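Local coordinates for sialidase B (Streptococcus pneumoniae serotype 4, PDB 4XJW), which cleaves terminal sialic acid residues from oligosaccharides, glycoproteins and glycolipids, and belongs to glycosyl hydrolase family 33, at residues 62-67 with 76-81; 199-204 with 254-259; 331-336 with 413-418; 544-549 with 570-575. The protein carries 1 engineered substitution. One frame throughout, in Å; residues are numbered along the deposited sequence.

Contact 1. Residues 62-67 with 76-81. With PO4 (phosphate ion), chain D.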
loop_
_atom_site.group_PDB
_atom_site.type_symbol
_atom_site.label_atom_id
_atom_site.label_comp_id
_atom_site.label_asym_id
_atom_site.label_seq_id
_atom_site.Cartn_x
_atom_site.Cartn_y
_atom_site.Cartn_z
ATOM N N ASN A 62 27.810 -26.553 -4.253
ATOM C CA ASN A 62 27.299 -26.899 -5.560
ATOM C C ASN A 62 25.863 -27.363 -5.417
ATOM O O ASN A 62 25.606 -28.561 -5.253
ATOM C CB ASN A 62 28.122 -28.023 -6.196
ATOM C CG ASN A 62 29.420 -27.537 -6.806
ATOM O OD1 ASN A 62 30.033 -26.579 -6.331
ATOM N ND2 ASN A 62 29.852 -28.209 -7.875
ATOM N N TYR A 63 24.921 -26.420 -5.465
ATOM C CA TYR A 63 23.510 -26.770 -5.343
ATOM C C TYR A 63 22.577 -25.681 -5.825
ATOM O O TYR A 63 22.957 -24.512 -5.938
ATOM C CB TYR A 63 23.137 -27.146 -3.904
ATOM C CG TYR A 63 23.218 -26.015 -2.902
ATOM C CD1 TYR A 63 24.395 -25.763 -2.213
ATOM C CD2 TYR A 63 22.111 -25.214 -2.624
ATOM C CE1 TYR A 63 24.476 -24.754 -1.294
ATOM C CE2 TYR A 63 22.193 -24.185 -1.692
ATOM C CZ TYR A 63 23.381 -23.965 -1.031
ATOM O OH TYR A 63 23.488 -22.951 -0.106
ATOM N N PHE A 64 21.353 -26.112 -6.112
ATOM C CA PHE A 64 20.222 -25.243 -6.375
ATOM C C PHE A 64 19.203 -25.479 -5.278
ATOM O O PHE A 64 18.970 -26.618 -4.865
ATOM C CB PHE A 64 19.600 -25.587 -7.716
ATOM C CG PHE A 64 18.240 -24.968 -7.931
ATOM C CD1 PHE A 64 18.114 -23.598 -8.104
ATOM C CD2 PHE A 64 17.097 -25.757 -7.966
ATOM C CE1 PHE A 64 16.871 -23.019 -8.314
ATOM C CE2 PHE A 64 15.845 -25.187 -8.171
ATOM C CZ PHE A 64 15.736 -23.817 -8.334
ATOM N N SER A 65 18.585 -24.411 -4.800
ATOM C CA SER A 65 17.546 -24.571 -3.799
ATOM C C SER A 65 16.454 -23.541 -3.998
ATOM O O SER A 65 16.721 -22.431 -4.473
ATOM C CB SER A 65 18.127 -24.433 -2.395
ATOM O OG SER A 65 18.445 -23.077 -2.114
ATOM N N ILE A 66 15.222 -23.938 -3.683
ATOM C CA ILE A 66 14.120 -23.004 -3.495
ATOM C C ILE A 66 13.862 -22.961 -1.991
ATOM O O ILE A 66 13.548 -23.985 -1.381
ATOM C CB ILE A 66 12.853 -23.455 -4.243
ATOM C CG1 ILE A 66 13.091 -23.470 -5.752
ATOM C CG2 ILE A 66 11.682 -22.542 -3.893
ATOM C CD1 ILE A 66 12.012 -24.241 -6.544
ATOM N N PHE A 67 14.015 -21.789 -1.382
ATOM C CA PHE A 67 13.860 -21.684 0.073
ATOM C C PHE A 67 12.818 -20.647 0.475
ATOM O O PHE A 67 12.394 -19.815 -0.345
ATOM C CB PHE A 67 15.198 -21.366 0.759
ATOM C CG PHE A 67 15.732 -19.987 0.447
ATOM C CD1 PHE A 67 15.393 -18.898 1.245
ATOM C CD2 PHE A 67 16.562 -19.781 -0.651
ATOM C CE1 PHE A 67 15.865 -17.628 0.951
ATOM C CE2 PHE A 67 17.053 -18.515 -0.946
ATOM C CZ PHE A 67 16.694 -17.430 -0.142
ATOM N N VAL A 76 15.728 -18.267 -4.098
ATOM C CA VAL A 76 16.489 -19.378 -4.657
ATOM C C VAL A 76 17.980 -19.127 -4.481
ATOM O O VAL A 76 18.436 -17.981 -4.405
ATOM C CB VAL A 76 16.232 -19.620 -6.159
ATOM C CG1 VAL A 76 14.781 -20.027 -6.411
ATOM C CG2 VAL A 76 16.623 -18.400 -6.980
ATOM N N GLU A 77 18.730 -20.224 -4.427
ATOM C CA GLU A 77 20.176 -20.195 -4.509
ATOM C C GLU A 77 20.576 -21.020 -5.728
ATOM O O GLU A 77 19.972 -22.059 -6.005
ATOM C CB GLU A 77 20.780 -20.832 -3.272
ATOM C CG GLU A 77 20.555 -20.095 -1.992
ATOM C CD GLU A 77 21.615 -20.461 -0.990
ATOM O OE1 GLU A 77 22.742 -19.928 -1.099
ATOM O OE2 GLU A 77 21.334 -21.312 -0.126
ATOM N N ILE A 78 21.574 -20.540 -6.469
ATOM C CA ILE A 78 22.106 -21.284 -7.608
ATOM C C ILE A 78 23.620 -21.176 -7.542
ATOM O O ILE A 78 24.182 -20.098 -7.759
ATOM C CB ILE A 78 21.557 -20.764 -8.958
ATOM C CG1 ILE A 78 20.102 -20.319 -8.824
ATOM C CG2 ILE A 78 21.659 -21.833 -10.025
ATOM C CD1 ILE A 78 19.773 -19.060 -9.576
ATOM N N ARG A 79 24.281 -22.285 -7.208
ATOM C CA ARG A 79 25.693 -22.228 -6.834
ATOM C C ARG A 79 26.516 -23.324 -7.490
ATOM O O ARG A 79 26.104 -24.485 -7.524
ATOM C CB ARG A 79 25.836 -22.345 -5.315
ATOM C CG ARG A 79 24.956 -21.377 -4.538
ATOM C CD ARG A 79 25.181 -21.496 -3.053
ATOM N NE ARG A 79 26.523 -21.058 -2.694
ATOM C CZ ARG A 79 27.045 -21.125 -1.473
ATOM N NH1 ARG A 79 26.339 -21.625 -0.463
ATOM N NH2 ARG A 79 28.282 -20.693 -1.266
ATOM N N ASP A 80 27.687 -22.950 -7.992
ATOM C CA ASP A 80 28.619 -23.913 -8.575
ATOM C C ASP A 80 30.021 -23.364 -8.344
ATOM O O ASP A 80 30.405 -22.359 -8.941
ATOM C CB ASP A 80 28.348 -24.084 -10.074
ATOM C CG ASP A 80 29.197 -25.181 -10.717
ATOM O OD1 ASP A 80 30.422 -25.217 -10.483
ATOM O OD2 ASP A 80 28.632 -25.996 -11.476
ATOM N N ALA A 81 30.774 -24.018 -7.465
ATOM C CA ALA A 81 32.081 -23.520 -7.049
ATOM C C ALA A 81 33.102 -23.580 -8.175
ATOM O O ALA A 81 34.009 -22.755 -8.241
ATOM C CB ALA A 81 32.580 -24.291 -5.850
HETATM P P PO4 D . 26.203 -21.513 3.184
HETATM O O1 PO4 D . 26.136 -22.510 4.312
HETATM O O2 PO4 D . 27.161 -21.999 2.112
HETATM O O3 PO4 D . 24.808 -21.380 2.598
HETATM O O4 PO4 D . 26.662 -20.184 3.728
HETATM O O HOH W 1 19.122 -22.660 0.546
#
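Glu77 OE2 and Ser65 OG lie in plane at the edge of the Tyr63 ring, and Tyr63 OH gives its hydrogen to Glu77 OE2 at 2.7 Å. Ring and carboxylate planes are nearly perpendicular, 87° apart, and the hydroxyl reaches OE2 from above the carboxylate plane. The same hydroxyl accepts a bond from Arg79 NH1 at 3.2 Å, lying in the plane at the edge of the guanidinium group. At that edge too sits a phosphate ion, probably from the crystallisation liquor, whose O2 takes a straight bond from Arg79 NH1 at 2.7 Å; the ion is also hydrogen-bonded to Arg155. Tyr63 OH thus bridges the guanidinium of Arg79 and the carboxylate of Glu77, accepting from one and donating to the other. A water links Glu77 OE2 to Ser65 OG. With CG set between its backbone N and carbonyl carbon (chi1 67°), the tyrosine leans its ring over toward strand 76-80. On the other face of the sheet Phe64 brings its ring edge to Ile78, CD1 to CG1 3.9 Å, while Ile66 CG1 rests against Val76 CG1. Within the sheet itself, Ser65 and Glu77 exchange backbone hydrogen bonds. At Asn62, OD1 accepts from Ala81 N at 2.9 Å, and ND2 is held by Gln82 and Asn143. This is an antiparallel beta hairpin within a six-stranded sheet of the concanavalin-like N-terminal domain.

Contact 2. Residues 199-204 with 254-259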
loop_
_atom_site.group_PDB
_atom_site.type_symbol
_atom_site.label_atom_id
_atom_site.label_comp_id
_atom_site.label_asym_id
_atom_site.label_seq_id
_atom_site.Cartn_x
_atom_site.Cartn_y
_atom_site.Cartn_z
ATOM N N ASP A 199 -1.319 -2.351 -14.434
ATOM C CA ASP A 199 -2.666 -1.863 -14.702
ATOM C C ASP A 199 -2.686 -0.441 -15.275
ATOM O O ASP A 199 -1.643 0.133 -15.593
ATOM C CB ASP A 199 -3.591 -2.023 -13.476
ATOM C CG ASP A 199 -3.278 -1.062 -12.326
ATOM O OD1 ASP A 199 -2.495 -0.107 -12.501
ATOM O OD2 ASP A 199 -3.868 -1.259 -11.229
ATOM N N SER A 200 -3.885 0.116 -15.401
ATOM C CA SER A 200 -4.074 1.437 -16.005
ATOM C C SER A 200 -3.328 2.583 -15.316
ATOM O O SER A 200 -3.114 3.634 -15.930
ATOM C CB SER A 200 -5.559 1.775 -16.017
ATOM O OG SER A 200 -6.082 1.717 -14.703
ATOM N N THR A 201 -2.955 2.408 -14.049
ATOM C CA THR A 201 -2.243 3.469 -13.332
ATOM C C THR A 201 -0.793 3.586 -13.777
ATOM O O THR A 201 -0.200 4.665 -13.693
ATOM C CB THR A 201 -2.254 3.288 -11.791
ATOM O OG1 THR A 201 -1.446 2.163 -11.411
ATOM C CG2 THR A 201 -3.672 3.122 -11.264
ATOM N N GLN A 202 -0.245 2.470 -14.258
ATOM C CA GLN A 202 1.175 2.339 -14.584
ATOM C C GLN A 202 2.110 2.625 -13.411
ATOM O O GLN A 202 3.312 2.827 -13.595
ATOM C CB GLN A 202 1.537 3.163 -15.822
ATOM C CG GLN A 202 0.896 2.609 -17.090
ATOM C CD GLN A 202 1.451 1.249 -17.494
ATOM O OE1 GLN A 202 0.792 0.213 -17.335
ATOM N NE2 GLN A 202 2.655 1.246 -18.046
ATOM N N ALA A 203 1.570 2.611 -12.199
ATOM C CA ALA A 203 2.447 2.608 -11.038
ATOM C C ALA A 203 2.818 1.180 -10.719
ATOM O O ALA A 203 1.982 0.276 -10.772
ATOM C CB ALA A 203 1.770 3.249 -9.842
ATOM N N ASN A 204 4.076 0.967 -10.367
ATOM C CA ASN A 204 4.518 -0.363 -9.999
ATOM C C ASN A 204 4.283 -0.660 -8.523
ATOM O O ASN A 204 4.432 -1.804 -8.097
ATOM C CB ASN A 204 6.000 -0.545 -10.358
ATOM C CG ASN A 204 6.406 -2.013 -10.501
ATOM O OD1 ASN A 204 5.596 -2.878 -10.858
ATOM N ND2 ASN A 204 7.678 -2.296 -10.226
ATOM N N PRO A 254 -8.810 0.581 -12.722
ATOM C CA PRO A 254 -8.642 1.830 -11.969
ATOM C C PRO A 254 -8.650 3.100 -12.828
ATOM O O PRO A 254 -8.284 3.082 -14.012
ATOM C CB PRO A 254 -7.257 1.666 -11.349
ATOM C CG PRO A 254 -7.076 0.183 -11.215
ATOM C CD PRO A 254 -7.713 -0.368 -12.478
ATOM N N ILE A 255 -9.087 4.188 -12.209
ATOM C CA ILE A 255 -8.983 5.518 -12.803
ATOM C C ILE A 255 -8.290 6.402 -11.790
ATOM O O ILE A 255 -8.097 5.986 -10.640
ATOM C CB ILE A 255 -10.361 6.123 -13.170
ATOM C CG1 ILE A 255 -11.241 6.314 -11.920
ATOM C CG2 ILE A 255 -11.026 5.262 -14.216
ATOM C CD1 ILE A 255 -12.517 7.125 -12.169
ATOM N N PHE A 256 -7.920 7.614 -12.195
ATOM C CA PHE A 256 -7.348 8.558 -11.234
ATOM C C PHE A 256 -8.404 9.483 -10.662
ATOM O O PHE A 256 -9.249 10.004 -11.394
ATOM C CB PHE A 256 -6.226 9.416 -11.846
ATOM C CG PHE A 256 -5.035 8.635 -12.302
ATOM C CD1 PHE A 256 -4.248 7.942 -11.387
ATOM C CD2 PHE A 256 -4.677 8.609 -13.641
ATOM C CE1 PHE A 256 -3.142 7.216 -11.818
ATOM C CE2 PHE A 256 -3.579 7.895 -14.076
ATOM C CZ PHE A 256 -2.806 7.196 -13.166
ATOM N N ALA A 257 -8.331 9.689 -9.349
ATOM C CA ALA A 257 -9.115 10.704 -8.657
ATOM C C ALA A 257 -8.351 12.020 -8.558
ATOM O O ALA A 257 -8.947 13.102 -8.657
ATOM C CB ALA A 257 -9.528 10.224 -7.272
ATOM N N MET A 258 -7.041 11.932 -8.330
ATOM C CA MET A 258 -6.162 13.104 -8.314
ATOM C C MET A 258 -4.852 12.723 -8.970
ATOM O O MET A 258 -4.264 11.685 -8.647
ATOM C CB MET A 258 -5.884 13.586 -6.879
ATOM C CG MET A 258 -7.112 14.075 -6.126
ATOM S SD MET A 258 -6.671 14.766 -4.522
ATOM C CE MET A 258 -8.306 15.076 -3.855
ATOM N N LYS A 259 -4.388 13.562 -9.889
ATOM C CA LYS A 259 -3.149 13.277 -10.593
ATOM C C LYS A 259 -2.442 14.560 -10.986
ATOM O O LYS A 259 -3.073 15.617 -11.148
ATOM C CB LYS A 259 -3.426 12.457 -11.844
ATOM C CG LYS A 259 -4.096 13.272 -12.932
ATOM C CD LYS A 259 -4.234 12.483 -14.214
ATOM C CE LYS A 259 -2.903 11.874 -14.570
ATOM N NZ LYS A 259 -2.922 11.125 -15.856
#
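A type I beta turn from Asp199 to Gln202, just ahead of the strand that begins at residue 205, packs against Pro254 and Phe256, the one just before and the other within the short edge strand 255-256. Ser200 OG donates to Pro254 O at 2.7 Å, coming in above the carbonyl plane instead of along a lone pair. Beside it the proline ring is touched by Asp199, whose OD2, itself hydrogen-bonded to Gln196 N, lies 3.5 Å from Pro254 CG, and by the methyl of Thr201, with CG2 3.9 Å from Pro254 CB; the threonine crosses the ring at about a right angle. Asp199 OD1 accepts from Thr201 N, which approaches from above the carboxylate, closing an Asx turn; the same oxygen also takes a bond from Thr201 OG1 on its syn lone pair at 2.7 Å. Thr201 OG1, lying between its own backbone N and carbonyl carbon (chi1 69°), in turn accepts from Ala203 N at 3.1 Å as an ST turn. The two turns, which share Thr201, probably stiffen the loop where it meets the four-stranded antiparallel sheet that runs from strand 205-213 to strand 255-256, one blade of the sialidase beta-propeller. Phe256 swings its ring toward the turn, and Thr201 O lies in the plane at its edge, 3.7 Å from CZ. That carbonyl is itself hydrogen-bonded to Tyr227 OH, and Tyr227 also packs on Phe256.

Contact 3. Residues 331-336 with 413-418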
loop_
_atom_site.group_PDB
_atom_site.type_symbol
_atom_site.label_atom_id
_atom_site.label_comp_id
_atom_site.label_asym_id
_atom_site.label_seq_id
_atom_site.Cartn_x
_atom_site.Cartn_y
_atom_site.Cartn_z
ATOM N N TYR A 331 -9.381 33.476 2.411
ATOM C CA TYR A 331 -8.047 32.911 2.246
ATOM C C TYR A 331 -7.664 32.847 0.780
ATOM O O TYR A 331 -8.399 32.302 -0.043
ATOM C CB TYR A 331 -7.984 31.522 2.875
ATOM C CG TYR A 331 -8.410 31.520 4.320
ATOM C CD1 TYR A 331 -7.497 31.786 5.332
ATOM C CD2 TYR A 331 -9.733 31.272 4.673
ATOM C CE1 TYR A 331 -7.885 31.789 6.662
ATOM C CE2 TYR A 331 -10.131 31.280 5.996
ATOM C CZ TYR A 331 -9.201 31.538 6.985
ATOM O OH TYR A 331 -9.598 31.539 8.304
ATOM N N TYR A 332 -6.511 33.422 0.457
ATOM C CA TYR A 332 -6.051 33.457 -0.921
ATOM C C TYR A 332 -4.714 32.763 -1.038
ATOM O O TYR A 332 -3.807 33.018 -0.249
ATOM C CB TYR A 332 -5.942 34.900 -1.410
ATOM C CG TYR A 332 -7.266 35.616 -1.414
ATOM C CD1 TYR A 332 -8.240 35.297 -2.352
ATOM C CD2 TYR A 332 -7.549 36.603 -0.480
ATOM C CE1 TYR A 332 -9.460 35.939 -2.363
ATOM C CE2 TYR A 332 -8.773 37.254 -0.484
ATOM C CZ TYR A 332 -9.721 36.916 -1.430
ATOM O OH TYR A 332 -10.940 37.553 -1.451
ATOM N N LEU A 333 -4.610 31.879 -2.025
ATOM C CA LEU A 333 -3.389 31.127 -2.277
ATOM C C LEU A 333 -2.260 32.063 -2.692
ATOM O O LEU A 333 -2.419 32.854 -3.626
ATOM C CB LEU A 333 -3.647 30.094 -3.375
ATOM C CG LEU A 333 -2.533 29.101 -3.705
ATOM C CD1 LEU A 333 -2.313 28.161 -2.536
ATOM C CD2 LEU A 333 -2.889 28.320 -4.973
ATOM N N LYS A 334 -1.136 31.982 -1.986
ATOM C CA LYS A 334 0.024 32.824 -2.274
ATOM C C LYS A 334 0.847 32.203 -3.386
ATOM O O LYS A 334 0.942 30.980 -3.486
ATOM C CB LYS A 334 0.889 33.017 -1.024
ATOM C CG LYS A 334 0.191 33.757 0.108
ATOM C CD LYS A 334 1.106 33.972 1.297
ATOM C CE LYS A 334 1.441 32.663 1.981
ATOM N NZ LYS A 334 2.353 32.853 3.134
ATOM N N LEU A 335 1.426 33.051 -4.232
ATOM C CA LEU A 335 2.301 32.580 -5.298
ATOM C C LEU A 335 3.606 33.365 -5.338
ATOM O O LEU A 335 3.637 34.562 -5.043
ATOM C CB LEU A 335 1.621 32.695 -6.659
ATOM C CG LEU A 335 0.381 31.845 -6.932
ATOM C CD1 LEU A 335 -0.264 32.227 -8.258
ATOM C CD2 LEU A 335 0.733 30.369 -6.907
ATOM N N LYS A 336 4.675 32.675 -5.719
ATOM C CA LYS A 336 5.973 33.298 -5.934
ATOM C C LYS A 336 6.291 33.219 -7.413
ATOM O O LYS A 336 6.177 32.154 -8.030
ATOM C CB LYS A 336 7.058 32.587 -5.120
ATOM C CG LYS A 336 8.484 32.891 -5.582
ATOM C CD LYS A 336 9.510 32.277 -4.652
ATOM C CE LYS A 336 9.438 32.923 -3.286
ATOM N NZ LYS A 336 10.422 32.344 -2.329
ATOM N N PHE A 413 4.777 30.557 -11.765
ATOM C CA PHE A 413 4.237 30.900 -10.457
ATOM C C PHE A 413 4.151 29.639 -9.603
ATOM O O PHE A 413 3.613 28.625 -10.049
ATOM C CB PHE A 413 2.845 31.519 -10.602
ATOM C CG PHE A 413 2.857 32.902 -11.167
ATOM C CD1 PHE A 413 3.131 33.990 -10.355
ATOM C CD2 PHE A 413 2.580 33.116 -12.509
ATOM C CE1 PHE A 413 3.143 35.276 -10.873
ATOM C CE2 PHE A 413 2.582 34.399 -13.036
ATOM C CZ PHE A 413 2.861 35.477 -12.214
ATOM N N LYS A 414 4.684 29.702 -8.387
ATOM C CA LYS A 414 4.759 28.527 -7.519
ATOM C C LYS A 414 4.100 28.757 -6.163
ATOM O O LYS A 414 4.189 29.848 -5.594
ATOM C CB LYS A 414 6.224 28.095 -7.354
ATOM C CG LYS A 414 6.775 27.476 -8.632
ATOM C CD LYS A 414 8.278 27.260 -8.576
ATOM C CE LYS A 414 8.646 25.960 -7.906
ATOM N NZ LYS A 414 10.092 25.632 -8.142
ATOM N N VAL A 415 3.428 27.727 -5.651
ATOM C CA VAL A 415 2.822 27.800 -4.329
ATOM C C VAL A 415 3.873 27.621 -3.243
ATOM O O VAL A 415 4.994 27.177 -3.504
ATOM C CB VAL A 415 1.712 26.744 -4.148
ATOM C CG1 VAL A 415 0.611 26.957 -5.169
ATOM C CG2 VAL A 415 2.278 25.343 -4.280
ATOM N N THR A 416 3.501 27.972 -2.019
ATOM C CA THR A 416 4.359 27.764 -0.862
ATOM C C THR A 416 4.726 26.285 -0.737
ATOM O O THR A 416 3.861 25.422 -0.889
ATOM C CB THR A 416 3.628 28.219 0.417
ATOM O OG1 THR A 416 3.295 29.613 0.314
ATOM C CG2 THR A 416 4.467 27.982 1.646
ATOM N N PRO A 417 6.016 25.982 -0.511
ATOM C CA PRO A 417 6.476 24.593 -0.370
ATOM C C PRO A 417 6.051 24.012 0.963
ATOM O O PRO A 417 6.861 23.850 1.864
ATOM C CB PRO A 417 8.004 24.715 -0.432
ATOM C CG PRO A 417 8.268 26.105 0.089
ATOM C CD PRO A 417 7.142 26.933 -0.472
ATOM N N THR A 418 4.766 23.703 1.082
ATOM C CA THR A 418 4.236 23.123 2.306
ATOM C C THR A 418 3.158 22.134 1.904
ATOM O O THR A 418 2.875 21.998 0.719
ATOM C CB THR A 418 3.661 24.214 3.242
ATOM O OG1 THR A 418 3.381 23.657 4.535
ATOM C CG2 THR A 418 2.397 24.835 2.650
HETATM O O HOH W 2 1.071 29.391 -1.548
HETATM O O HOH W 3 4.862 31.622 1.588
#
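Leu335, Lys336 and Phe413 bury the most surface here; Leu335 and Phe413 meet as apolar side chains, whereas Lys336 works mainly through its backbone. Leu335 spreads its two methyls over segment 413-418: CD1 meets Phe413 CB at 4.0 Å, and CD2 meets Val415 CG1 at 3.8 Å. Placing CG opposite the carbonyl carbon (chi1 -65°) lays both methyls along one side of residues 413-415. Its CA also approaches Lys414 O. The leucine and phenylalanine side chains cross at about a right angle, and the ring of Phe413 is held further by edge-to-face contacts with Tyr345 and Tyr364. Lys336 N gives a bond to Lys414 O at 2.9 Å, lying in the carbonyl plane, and Lys336 O accepts from Lys414 N at 2.9 Å. This reciprocal pair is one antiparallel bridge, by which strand 413-414 joins the edge of strand 330-337 within a large, branched antiparallel sheet built into the insertion between propeller strands 301-308 and 420-426. Beyond the bridge the two segments diverge, and water takes over. One molecule donates to Lys334 O and accepts from Thr416 N at 2.9 Å; another lies between Lys334 NZ and Thr416 OG1, and the ammonium has its salt bridge with Asp321. On the buried side Val415 CG1 is shared with Leu333, whose CD2 stands 3.8 Å away, and Tyr420 packs against both residues.

Contact 4. Residues 544-549 with 570-575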
loop_
_atom_site.group_PDB
_atom_site.type_symbol
_atom_site.label_atom_id
_atom_site.label_comp_id
_atom_site.label_asym_id
_atom_site.label_seq_id
_atom_site.Cartn_x
_atom_site.Cartn_y
_atom_site.Cartn_z
ATOM N N ASP A 544 -6.302 -1.581 26.307
ATOM C CA ASP A 544 -5.419 -2.634 26.768
ATOM C C ASP A 544 -5.874 -3.875 26.013
ATOM O O ASP A 544 -7.079 -4.097 25.845
ATOM C CB ASP A 544 -5.549 -2.852 28.284
ATOM C CG ASP A 544 -5.304 -1.590 29.095
ATOM O OD1 ASP A 544 -4.445 -0.772 28.704
ATOM O OD2 ASP A 544 -5.980 -1.414 30.134
ATOM N N GLY A 545 -4.927 -4.664 25.526
ATOM C CA GLY A 545 -5.269 -5.910 24.872
ATOM C C GLY A 545 -4.857 -6.008 23.417
ATOM O O GLY A 545 -4.921 -7.087 22.823
ATOM N N ILE A 546 -4.476 -4.877 22.830
ATOM C CA ILE A 546 -3.921 -4.863 21.482
ATOM C C ILE A 546 -2.547 -4.226 21.577
ATOM O O ILE A 546 -2.410 -3.182 22.204
ATOM C CB ILE A 546 -4.787 -4.050 20.504
ATOM C CG1 ILE A 546 -6.191 -4.645 20.411
ATOM C CG2 ILE A 546 -4.148 -4.022 19.107
ATOM C CD1 ILE A 546 -7.112 -3.869 19.514
ATOM N N GLN A 547 -1.538 -4.859 20.981
ATOM C CA GLN A 547 -0.189 -4.281 20.965
ATOM C C GLN A 547 0.152 -3.652 19.621
ATOM O O GLN A 547 -0.144 -4.225 18.569
ATOM C CB GLN A 547 0.882 -5.340 21.251
ATOM C CG GLN A 547 0.568 -6.332 22.360
ATOM C CD GLN A 547 0.068 -5.661 23.616
ATOM O OE1 GLN A 547 0.581 -4.615 24.025
ATOM N NE2 GLN A 547 -0.958 -6.250 24.232
ATOM N N GLN A 548 0.795 -2.486 19.664
ATOM C CA GLN A 548 1.464 -1.930 18.494
ATOM C C GLN A 548 2.915 -1.660 18.842
ATOM O O GLN A 548 3.309 -1.778 20.001
ATOM C CB GLN A 548 0.782 -0.649 18.011
ATOM C CG GLN A 548 -0.523 -0.913 17.253
ATOM C CD GLN A 548 -0.920 0.222 16.340
ATOM O OE1 GLN A 548 -0.389 1.331 16.410
ATOM N NE2 GLN A 548 -1.896 -0.051 15.479
ATOM N N THR A 549 3.705 -1.306 17.835
ATOM C CA THR A 549 5.080 -0.901 18.044
ATOM C C THR A 549 5.127 0.506 18.607
ATOM O O THR A 549 4.128 1.223 18.631
ATOM C CB THR A 549 5.831 -0.855 16.726
ATOM O OG1 THR A 549 5.141 0.046 15.849
ATOM C CG2 THR A 549 5.925 -2.247 16.087
ATOM N N VAL A 570 -18.258 -3.385 17.137
ATOM C CA VAL A 570 -17.260 -2.602 16.426
ATOM C C VAL A 570 -16.164 -3.562 15.979
ATOM O O VAL A 570 -15.845 -4.515 16.694
ATOM C CB VAL A 570 -16.692 -1.516 17.348
ATOM C CG1 VAL A 570 -15.426 -0.885 16.785
ATOM C CG2 VAL A 570 -17.753 -0.468 17.595
ATOM N N ILE A 571 -15.613 -3.352 14.786
ATOM C CA ILE A 571 -14.510 -4.186 14.324
ATOM C C ILE A 571 -13.294 -3.319 14.006
ATOM O O ILE A 571 -13.401 -2.325 13.282
ATOM C CB ILE A 571 -14.894 -5.051 13.114
ATOM C CG1 ILE A 571 -16.157 -5.856 13.437
ATOM C CG2 ILE A 571 -13.741 -5.976 12.734
ATOM C CD1 ILE A 571 -16.737 -6.596 12.249
ATOM N N LEU A 572 -12.151 -3.678 14.588
ATOM C CA LEU A 572 -10.895 -2.988 14.338
ATOM C C LEU A 572 -9.976 -3.867 13.485
ATOM O O LEU A 572 -9.969 -5.088 13.630
ATOM C CB LEU A 572 -10.195 -2.687 15.666
ATOM C CG LEU A 572 -10.859 -1.822 16.728
ATOM C CD1 LEU A 572 -9.858 -1.585 17.867
ATOM C CD2 LEU A 572 -11.335 -0.490 16.172
ATOM N N SER A 573 -9.190 -3.239 12.616
ATOM C CA SER A 573 -8.156 -3.932 11.842
ATOM C C SER A 573 -6.809 -3.268 12.119
ATOM O O SER A 573 -6.688 -2.050 11.993
ATOM C CB SER A 573 -8.478 -3.845 10.352
ATOM O OG SER A 573 -7.359 -4.155 9.556
ATOM N N THR A 574 -5.804 -4.073 12.468
ATOM C CA THR A 574 -4.501 -3.554 12.879
ATOM C C THR A 574 -3.528 -4.705 12.989
ATOM O O THR A 574 -3.941 -5.833 13.253
ATOM C CB THR A 574 -4.609 -2.859 14.268
ATOM O OG1 THR A 574 -3.304 -2.472 14.731
ATOM C CG2 THR A 574 -5.246 -3.786 15.288
ATOM N N PRO A 575 -2.224 -4.431 12.810
ATOM C CA PRO A 575 -1.242 -5.398 13.305
ATOM C C PRO A 575 -1.391 -5.520 14.824
ATOM O O PRO A 575 -1.717 -4.541 15.509
ATOM C CB PRO A 575 0.095 -4.734 12.962
ATOM C CG PRO A 575 -0.219 -3.257 12.905
ATOM C CD PRO A 575 -1.583 -3.233 12.246
#
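Segment 544-549 passes the end of strand 569-575, the CA atoms of Gln548 and Pro575 coming nearest at 6.8 Å. The contact is carried mainly by side chains. Gln548 stretches its amide across to Thr574, NE2 donating to Thr574 OG1 at 2.9 Å with an N-H...O angle of 157°; the hydroxyl lies in the plane of the amide. The extended chain beyond CG (chi2 -158°) carries the nitrogen that far. Thr574 OG1, opposite its own backbone N (chi1 174°), donates to Pro575 O at 2.7 Å, so the buried hydroxyl both accepts and donates, which should hold its orientation. The other end of the glutamine amide, OE1, accepts from Thr553 N, which keeps the group from flipping. Beside these bonds Ile546 supplies the apolar half: its CD1 touches Leu572 CD1 at 3.9 Å, and CG2 lies 4.0 Å from Thr574 CG2. Leu572 is further packed by Phe517 and Trp600, and Ile546 by Ile525. The contact lies close to two probable substrate-binding arginines: the side chain of Gln548 is about 4 Å from that of Arg519, and that of Pro575 about 5 Å from that of Arg581. The arrangement joins the loop between two four-stranded propeller blades to the second strand, 569-575, of the next blade, beside the arginine cluster characteristic of sialidases.

All four contacts are largely buried, but they lie in different parts of the molecule. Contact 1, in the N-terminal domain, stands about 57 Å from contact 3 between centres, on opposite sides of the chain's centre. Contacts 1 and 3 both rely on antiparallel strand pairing, although contact 1 is a local hairpin topped by a charged row and contact 3 a single bridge between distant segments, finished by water. Contacts 2 and 4 pack loops on strands with one side-chain hydrogen bond each; beside it contact 4 has an isoleucine-leucine contact, contact 2 mixed packing on a proline and a phenylalanine. Contact 2 lies nearest the chain's centre, and contact 4 is closest to the probable substrate-binding arginines.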